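Local coordinates for PmoF1 (PDB 6P1E), which binds copper(II) through its PCuAC domain and probably serves as a copper chaperone in a methane-oxidizing bacterium, at residues 29-43 / 68-81. Numbering follows the deposited sequence. Where two conformers were deposited one is given.
Sequences FYAFIHNNGDTPDKL and PVLLPPKQKITLAP. With CU (copper (II) ion), chain F.
Strand 29-35 pairs antiparallel with 75-79, and strand 41-43 with 69-71, two arms of the beta-sandwich-like PCuAC domain joined where the chain turns at 36-40 and 72-75. Backbone hydrogen bonds link Ala31 with Leu79, Ile33 with Ile77, Asp41 with Leu71 and Leu43 with Val69; Ile33 N to Ile77 O (2.9 Å) is nearly straight at 175°. Between the arms, Ile33 CG2 meets Leu71 CD2 at 3.7 Å, the two side chains crossing at about a right angle, and Phe107 also packs on Leu71. On the other face of the sheet, His34 NE2 binds copper at 2.0 Å together with His14 NE2 of the second subunit, the metal joining the subunits, while Lys76 CB lies over one face of the imidazole in a CH-pi contact, toward its rim. At the far end Pro81 CD sits 3.6 Å from the centroid of the Tyr30 ring, almost on its normal. Replacing Tyr30 by an alanine would probably strip the proline ring of its aromatic platform and open a gap over it. The turns are clasped by polar groups: Lys74 NZ reaches Asn36 O, and Asn35 OD1 accepts from Gly37 N in an Asx turn. With CG trans to its backbone N (chi1 -173°), the Asn35 amide extends between the turns, where ND2 donates to Thr39 O and to Leu71 O (2.9 Å), meeting the latter carbonyl from the face opposite Asp41 N.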
ATOM      1  N   PHE B  29      10.177   1.706   3.844  1.00 12.58           N
ATOM      2  CA  PHE B  29       9.079   1.077   4.574  1.00 14.78           C
ATOM      3  C   PHE B  29       7.810   1.900   4.431  1.00 11.18           C
ATOM      4  O   PHE B  29       7.834   3.129   4.540  1.00 11.25           O
ATOM      5  CB  PHE B  29       9.432   0.908   6.055  1.00 12.07           C
ATOM      6  CG  PHE B  29       8.254   0.554   6.926  1.00 12.74           C
ATOM      7  CD1 PHE B  29       7.851  -0.762   7.069  1.00 12.47           C
ATOM      8  CD2 PHE B  29       7.553   1.541   7.605  1.00 12.80           C
ATOM      9  CE1 PHE B  29       6.771  -1.089   7.871  1.00 13.68           C
ATOM     10  CE2 PHE B  29       6.474   1.220   8.407  1.00 12.72           C
ATOM     11  CZ  PHE B  29       6.085  -0.098   8.541  1.00 11.11           C
ATOM     12  N   TYR B  30       6.708   1.188   4.217  1.00 10.04           N
ATOM     13  CA  TYR B  30       5.420   1.773   3.881  1.00  9.46           C
ATOM     14  C   TYR B  30       4.329   1.117   4.713  1.00 10.12           C
ATOM     15  O   TYR B  30       4.478  -0.017   5.164  1.00  8.73           O
ATOM     16  CB  TYR B  30       5.122   1.587   2.393  1.00  9.43           C
ATOM     17  CG  TYR B  30       6.192   2.120   1.465  1.00 10.25           C
ATOM     18  CD1 TYR B  30       6.476   3.477   1.404  1.00 12.61           C
ATOM     19  CD2 TYR B  30       6.898   1.265   0.633  1.00 11.17           C
ATOM     20  CE1 TYR B  30       7.445   3.962   0.551  1.00 13.41           C
ATOM     21  CE2 TYR B  30       7.867   1.742  -0.224  1.00 11.65           C
ATOM     22  CZ  TYR B  30       8.137   3.091  -0.261  1.00 14.27           C
ATOM     23  OH  TYR B  30       9.106   3.568  -1.115  1.00 15.75           O
ATOM     24  N   ALA B  31       3.230   1.834   4.910  1.00  8.75           N
ATOM     25  CA  ALA B  31       2.118   1.337   5.708  1.00  9.95           C
ATOM     26  C   ALA B  31       0.955   2.306   5.621  1.00  8.94           C
ATOM     27  O   ALA B  31       1.096   3.410   5.099  1.00  9.39           O
ATOM     28  CB  ALA B  31       2.527   1.137   7.157  1.00  8.25           C
ATOM     29  N   PHE B  32      -0.201   1.861   6.096  1.00  7.56           N
ATOM     30  CA  PHE B  32      -1.352   2.730   6.266  1.00  7.65           C
ATOM     31  C   PHE B  32      -1.649   2.823   7.752  1.00  7.96           C
ATOM     32  O   PHE B  32      -1.919   1.810   8.395  1.00 10.15           O
ATOM     33  CB  PHE B  32      -2.551   2.193   5.490  1.00  8.70           C
ATOM     34  CG  PHE B  32      -2.235   1.841   4.065  1.00  9.32           C
ATOM     35  CD1 PHE B  32      -2.431   2.760   3.054  1.00 10.35           C
ATOM     36  CD2 PHE B  32      -1.724   0.597   3.740  1.00  8.54           C
ATOM     37  CE1 PHE B  32      -2.139   2.443   1.741  1.00  9.24           C
ATOM     38  CE2 PHE B  32      -1.428   0.275   2.431  1.00 12.04           C
ATOM     39  CZ  PHE B  32      -1.633   1.200   1.431  1.00  9.26           C
ATOM     40  N   ILE B  33      -1.613   4.033   8.297  1.00  8.24           N
ATOM     41  CA  ILE B  33      -1.811   4.205   9.729  1.00 10.08           C
ATOM     42  C   ILE B  33      -3.090   4.986   9.965  1.00 11.27           C
ATOM     43  O   ILE B  33      -3.228   6.133   9.543  1.00 11.90           O
ATOM     44  CB  ILE B  33      -0.613   4.912  10.387  1.00 11.44           C
ATOM     45  CG1 ILE B  33       0.677   4.147  10.067  1.00 12.29           C
ATOM     46  CG2 ILE B  33      -0.809   4.996  11.898  1.00 10.86           C
ATOM     47  CD1 ILE B  33       1.949   4.828  10.539  1.00 16.12           C
ATOM     48  N   HIS B  34      -4.022   4.330  10.651  1.00  8.98           N
ATOM     49  CA  HIS B  34      -5.324   4.895  10.968  1.00  9.16           C
ATOM     50  C   HIS B  34      -5.344   5.305  12.430  1.00 13.41           C
ATOM     51  O   HIS B  34      -5.056   4.492  13.309  1.00 12.04           O
ATOM     52  CB  HIS B  34      -6.437   3.881  10.695  1.00 10.33           C
ATOM     53  CG  HIS B  34      -6.571   3.493   9.256  1.00  8.68           C
ATOM     54  ND1 HIS B  34      -7.672   3.825   8.499  1.00 15.73           N
ATOM     55  CD2 HIS B  34      -5.742   2.804   8.435  1.00 14.50           C
ATOM     56  CE1 HIS B  34      -7.519   3.358   7.272  1.00 14.15           C
ATOM     57  NE2 HIS B  34      -6.357   2.734   7.209  1.00  9.45           N
ATOM     58  N   ASN B  35      -5.677   6.564  12.686  1.00 10.67           N
ATOM     59  CA  ASN B  35      -5.898   7.025  14.046  1.00 11.52           C
ATOM     60  C   ASN B  35      -7.394   7.112  14.308  1.00 11.91           C
ATOM     61  O   ASN B  35      -8.061   8.050  13.869  1.00 12.49           O
ATOM     62  CB  ASN B  35      -5.234   8.382  14.286  1.00 14.00           C
ATOM     63  CG  ASN B  35      -5.304   8.814  15.739  1.00 15.80           C
ATOM     64  OD1 ASN B  35      -5.977   8.180  16.556  1.00 13.70           O
ATOM     65  ND2 ASN B  35      -4.622   9.905  16.067  1.00 14.70           N
ATOM     66  N   ASN B  36      -7.913   6.112  15.011  1.00 11.77           N
ATOM     67  CA  ASN B  36      -9.339   6.021  15.298  1.00 13.38           C
ATOM     68  C   ASN B  36      -9.686   6.660  16.641  1.00 16.56           C
ATOM     69  O   ASN B  36     -10.813   6.528  17.127  1.00 17.70           O
ATOM     70  CB  ASN B  36      -9.787   4.557  15.290  1.00 16.54           C
ATOM     71  CG  ASN B  36      -9.638   3.910  13.925  1.00 42.69           C
ATOM     72  OD1 ASN B  36      -9.870   4.543  12.894  1.00 22.85           O
ATOM     73  ND2 ASN B  36      -9.246   2.641  13.912  1.00 51.52           N
ATOM     74  N   GLY B  37      -8.719   7.358  17.235  1.00 13.98           N
ATOM     75  CA  GLY B  37      -8.929   8.016  18.513  1.00 16.38           C
ATOM     76  C   GLY B  37      -9.246   9.489  18.333  1.00 21.72           C
ATOM     77  O   GLY B  37      -9.169  10.010  17.220  1.00 16.07           O
ATOM     78  N   ASP B  38      -9.584  10.160  19.431  1.00 18.04           N
ATOM     79  CA  ASP B  38      -9.967  11.570  19.408  0.55 19.24           C
ATOM     80  C   ASP B  38      -8.798  12.483  19.771  1.00 23.58           C
ATOM     81  O   ASP B  38      -8.965  13.698  19.891  1.00 23.19           O
ATOM     82  CB  ASP B  38     -11.132  11.815  20.374  0.55 20.61           C
ATOM     83  CG  ASP B  38     -12.472  11.398  19.795  0.55 45.99           C
ATOM     84  OD1 ASP B  38     -12.753  11.738  18.627  0.55 47.14           O
ATOM     85  OD2 ASP B  38     -13.249  10.734  20.513  0.55 51.68           O
ATOM     86  N   THR B  39      -7.623  11.891  19.962  1.00 20.21           N
ATOM     87  CA  THR B  39      -6.414  12.642  20.291  1.00 20.99           C
ATOM     88  C   THR B  39      -5.315  12.355  19.269  1.00 19.32           C
ATOM     89  O   THR B  39      -5.249  11.255  18.718  1.00 17.77           O
ATOM     90  CB  THR B  39      -5.902  12.304  21.702  1.00 37.31           C
ATOM     91  OG1 THR B  39      -5.637  10.899  21.798  1.00 43.53           O
ATOM     92  CG2 THR B  39      -6.933  12.700  22.744  1.00 35.49           C
ATOM     93  N   PRO B  40      -4.451  13.346  19.001  1.00 20.20           N
ATOM     94  CA  PRO B  40      -3.383  13.133  18.021  1.00 19.30           C
ATOM     95  C   PRO B  40      -2.279  12.227  18.550  1.00 18.93           C
ATOM     96  O   PRO B  40      -2.143  12.063  19.764  1.00 19.88           O
ATOM     97  CB  PRO B  40      -2.851  14.546  17.774  1.00 21.61           C
ATOM     98  CG  PRO B  40      -3.107  15.259  19.052  1.00 24.59           C
ATOM     99  CD  PRO B  40      -4.395  14.696  19.589  1.00 24.43           C
ATOM    100  N   ASP B  41      -1.504  11.649  17.638  1.00 17.80           N
ATOM    101  CA  ASP B  41      -0.319  10.883  17.999  1.00 17.70           C
ATOM    102  C   ASP B  41       0.746  11.121  16.937  1.00 17.46           C
ATOM    103  O   ASP B  41       0.522  11.868  15.984  1.00 17.43           O
ATOM    104  CB  ASP B  41      -0.644   9.390  18.126  1.00 16.43           C
ATOM    105  CG  ASP B  41       0.266   8.669  19.113  1.00 20.24           C
ATOM    106  OD1 ASP B  41       1.408   9.130  19.334  1.00 18.19           O
ATOM    107  OD2 ASP B  41      -0.161   7.635  19.672  1.00 17.74           O
ATOM    108  N   LYS B  42       1.906  10.498  17.109  1.00 17.52           N
ATOM    109  CA  LYS B  42       3.007  10.648  16.166  1.00 21.47           C
ATOM    110  C   LYS B  42       3.812   9.364  16.090  1.00 16.77           C
ATOM    111  O   LYS B  42       4.057   8.735  17.112  1.00 17.25           O
ATOM    112  CB  LYS B  42       3.941  11.785  16.587  1.00 25.66           C
ATOM    113  CG  LYS B  42       3.290  13.142  16.770  1.00 41.68           C
ATOM    114  CD  LYS B  42       4.347  14.177  17.132  1.00 34.27           C
ATOM    115  CE  LYS B  42       3.733  15.521  17.483  1.00 42.06           C
ATOM    116  NZ  LYS B  42       4.768  16.514  17.882  1.00 58.67           N
ATOM    117  N   LEU B  43       4.226   8.980  14.887  1.00 16.83           N
ATOM    118  CA  LEU B  43       5.259   7.963  14.747  1.00 15.66           C
ATOM    119  C   LEU B  43       6.600   8.675  14.888  1.00 17.19           C
ATOM    120  O   LEU B  43       6.971   9.479  14.032  1.00 17.50           O
ATOM    121  CB  LEU B  43       5.155   7.234  13.407  1.00 14.26           C
ATOM    122  CG  LEU B  43       6.238   6.181  13.147  1.00 16.49           C
ATOM    123  CD1 LEU B  43       6.122   5.023  14.126  1.00 16.84           C
ATOM    124  CD2 LEU B  43       6.164   5.684  11.710  1.00 15.72           C
ATOM    125  N   PRO B  68       8.916  13.290  12.124  1.00 22.03           N
ATOM    126  CA  PRO B  68       7.936  12.277  12.524  1.00 21.81           C
ATOM    127  C   PRO B  68       6.707  12.275  11.624  1.00 20.85           C
ATOM    128  O   PRO B  68       6.440  13.270  10.949  1.00 21.15           O
ATOM    129  CB  PRO B  68       7.565  12.693  13.952  1.00 24.42           C
ATOM    130  CG  PRO B  68       7.828  14.159  13.993  1.00 26.02           C
ATOM    131  CD  PRO B  68       9.033  14.368  13.123  1.00 24.79           C
ATOM    132  N   VAL B  69       5.974  11.168  11.614  1.00 15.14           N
ATOM    133  CA  VAL B  69       4.685  11.120  10.942  1.00 12.61           C
ATOM    134  C   VAL B  69       3.620  11.599  11.917  1.00 13.74           C
ATOM    135  O   VAL B  69       3.380  10.965  12.945  1.00 12.88           O
ATOM    136  CB  VAL B  69       4.342   9.705  10.438  1.00 14.04           C
ATOM    137  CG1 VAL B  69       2.986   9.696   9.748  1.00 12.34           C
ATOM    138  CG2 VAL B  69       5.419   9.205   9.491  1.00 12.32           C
ATOM    139  N   LEU B  70       3.004  12.732  11.601  1.00 17.61           N
ATOM    140  CA  LEU B  70       1.916  13.257  12.412  1.00 16.69           C
ATOM    141  C   LEU B  70       0.639  12.475  12.125  1.00 15.31           C
ATOM    142  O   LEU B  70       0.324  12.183  10.971  1.00 16.04           O
ATOM    143  CB  LEU B  70       1.717  14.747  12.140  1.00 18.93           C
ATOM    144  CG  LEU B  70       2.969  15.618  12.314  1.00 28.92           C
ATOM    145  CD1 LEU B  70       2.630  17.088  12.124  1.00 35.99           C
ATOM    146  CD2 LEU B  70       3.626  15.395  13.671  1.00 38.21           C
ATOM    147  N   LEU B  71      -0.086  12.141  13.187  1.00 14.27           N
ATOM    148  CA  LEU B  71      -1.287  11.318  13.091  1.00 15.74           C
ATOM    149  C   LEU B  71      -2.470  12.037  13.730  1.00 16.09           C
ATOM    150  O   LEU B  71      -2.786  11.809  14.898  1.00 15.67           O
ATOM    151  CB  LEU B  71      -1.057   9.960  13.761  1.00 16.35           C
ATOM    152  CG  LEU B  71       0.110   9.158  13.180  1.00 16.43           C
ATOM    153  CD1 LEU B  71       0.479   7.999  14.088  1.00 18.63           C
ATOM    154  CD2 LEU B  71      -0.231   8.660  11.782  1.00 18.05           C
ATOM    155  N   PRO B  72      -3.122  12.926  12.967  1.00 18.82           N
ATOM    156  CA  PRO B  72      -4.276  13.656  13.498  1.00 26.80           C
ATOM    157  C   PRO B  72      -5.403  12.716  13.911  1.00 16.48           C
ATOM    158  O   PRO B  72      -5.511  11.618  13.363  1.00 14.81           O
ATOM    159  CB  PRO B  72      -4.709  14.542  12.324  1.00 42.31           C
ATOM    160  CG  PRO B  72      -3.518  14.631  11.438  1.00 41.18           C
ATOM    161  CD  PRO B  72      -2.797  13.332  11.589  1.00 26.61           C
ATOM    162  N   PRO B  73      -6.236  13.136  14.874  1.00 18.09           N
ATOM    163  CA  PRO B  73      -7.334  12.280  15.331  1.00 17.57           C
ATOM    164  C   PRO B  73      -8.346  12.006  14.225  1.00 19.39           C
ATOM    165  O   PRO B  73      -8.582  12.873  13.383  1.00 18.59           O
ATOM    166  CB  PRO B  73      -7.970  13.092  16.465  1.00 21.36           C
ATOM    167  CG  PRO B  73      -7.581  14.502  16.199  1.00 37.37           C
ATOM    168  CD  PRO B  73      -6.233  14.445  15.552  1.00 21.07           C
ATOM    169  N   LYS B  74      -8.915  10.804  14.225  1.00 15.95           N
ATOM    170  CA  LYS B  74      -9.974  10.444  13.291  1.00 16.09           C
ATOM    171  C   LYS B  74      -9.546  10.653  11.845  1.00 19.57           C
ATOM    172  O   LYS B  74     -10.348  11.060  10.999  1.00 20.46           O
ATOM    173  CB  LYS B  74     -11.240  11.248  13.597  1.00 18.17           C
ATOM    174  CG  LYS B  74     -11.758  11.049  15.014  1.00 18.65           C
ATOM    175  CD  LYS B  74     -12.117   9.593  15.283  1.00 27.37           C
ATOM    176  CE  LYS B  74     -12.797   9.423  16.631  1.00 45.72           C
ATOM    177  NZ  LYS B  74     -13.194   8.012  16.889  1.00 68.35           N
ATOM    178  N   GLN B  75      -8.272  10.387  11.580  1.00 21.83           N
ATOM    179  CA  GLN B  75      -7.721  10.464  10.234  1.00 20.55           C
ATOM    180  C   GLN B  75      -6.778   9.304   9.981  1.00 17.69           C
ATOM    181  O   GLN B  75      -6.307   8.651  10.913  1.00 16.74           O
ATOM    182  CB  GLN B  75      -6.987  11.788  10.007  1.00 21.58           C
ATOM    183  CG  GLN B  75      -7.904  12.998   9.914  1.00 46.20           C
ATOM    184  CD  GLN B  75      -7.207  14.208   9.321  1.00 47.16           C
ATOM    185  OE1 GLN B  75      -6.512  14.105   8.309  1.00 73.04           O
ATOM    186  NE2 GLN B  75      -7.397  15.365   9.942  1.00 56.45           N
ATOM    187  N   LYS B  76      -6.512   9.057   8.705  1.00 17.74           N
ATOM    188  CA  LYS B  76      -5.572   8.030   8.296  1.00 14.37           C
ATOM    189  C   LYS B  76      -4.454   8.683   7.498  1.00 13.91           C
ATOM    190  O   LYS B  76      -4.668   9.701   6.837  1.00 16.87           O
ATOM    191  CB  LYS B  76      -6.276   6.959   7.466  1.00 25.69           C
ATOM    192  CG  LYS B  76      -6.919   7.504   6.203  1.00 33.55           C
ATOM    193  CD  LYS B  76      -8.191   6.757   5.836  1.00 46.15           C
ATOM    194  CE  LYS B  76      -8.927   7.465   4.702  1.00 47.03           C
ATOM    195  NZ  LYS B  76      -9.869   6.576   3.963  1.00 73.56           N
ATOM    196  N   ILE B  77      -3.264   8.097   7.577  1.00 12.35           N
ATOM    197  CA  ILE B  77      -2.099   8.589   6.852  1.00 14.24           C
ATOM    198  C   ILE B  77      -1.485   7.450   6.056  1.00 11.28           C
ATOM    199  O   ILE B  77      -1.298   6.347   6.575  1.00 11.20           O
ATOM    200  CB  ILE B  77      -1.033   9.183   7.797  1.00 17.39           C
ATOM    201  CG1 ILE B  77      -1.632  10.303   8.654  1.00 29.38           C
ATOM    202  CG2 ILE B  77       0.167   9.694   7.000  1.00 25.62           C
ATOM    203  CD1 ILE B  77      -2.096  11.524   7.867  1.00 49.31           C
ATOM    204  N   THR B  78      -1.162   7.734   4.801  1.00 12.23           N
ATOM    205  CA  THR B  78      -0.507   6.769   3.931  1.00 10.52           C
ATOM    206  C   THR B  78       0.978   7.014   3.822  1.00 11.92           C
ATOM    207  O   THR B  78       1.406   8.106   3.441  1.00 14.45           O
ATOM    208  CB  THR B  78      -1.068   6.815   2.511  1.00 18.29           C
ATOM    209  OG1 THR B  78      -2.492   6.814   2.561  1.00 24.43           O
ATOM    210  CG2 THR B  78      -0.576   5.633   1.687  1.00 31.80           C
ATOM    211  N   LEU B  79       1.758   5.994   4.153  1.00  8.70           N
ATOM    212  CA  LEU B  79       3.164   5.969   3.790  1.00  8.73           C
ATOM    213  C   LEU B  79       3.270   5.099   2.545  1.00 11.86           C
ATOM    214  O   LEU B  79       2.996   3.902   2.598  1.00  9.81           O
ATOM    215  CB  LEU B  79       4.039   5.426   4.921  1.00 10.57           C
ATOM    216  CG  LEU B  79       3.867   6.069   6.302  1.00 24.05           C
ATOM    217  CD1 LEU B  79       4.928   5.538   7.261  1.00 21.15           C
ATOM    218  CD2 LEU B  79       3.901   7.589   6.238  1.00 55.78           C
ATOM    219  N   ALA B  80       3.649   5.705   1.424  1.00 10.26           N
ATOM    220  CA  ALA B  80       3.690   4.998   0.147  1.00 10.38           C
ATOM    221  C   ALA B  80       4.775   5.598  -0.736  1.00 10.94           C
ATOM    222  O   ALA B  80       5.211   6.723  -0.492  1.00 12.85           O
ATOM    223  CB  ALA B  80       2.334   5.066  -0.549  1.00 13.10           C
ATOM    224  N   PRO B  81       5.224   4.846  -1.754  1.00 11.59           N
ATOM    225  CA  PRO B  81       6.249   5.376  -2.659  1.00 14.98           C
ATOM    226  C   PRO B  81       5.885   6.756  -3.201  1.00 15.34           C
ATOM    227  O   PRO B  81       4.762   6.958  -3.661  1.00 18.18           O
ATOM    228  CB  PRO B  81       6.296   4.340  -3.780  1.00 13.73           C
ATOM    229  CG  PRO B  81       5.853   3.074  -3.145  1.00 14.87           C
ATOM    230  CD  PRO B  81       4.862   3.454  -2.082  1.00 14.15           C
TER
HETATM  231 CU    CU F 201      -5.911   1.779   5.522  1.00 14.12          CU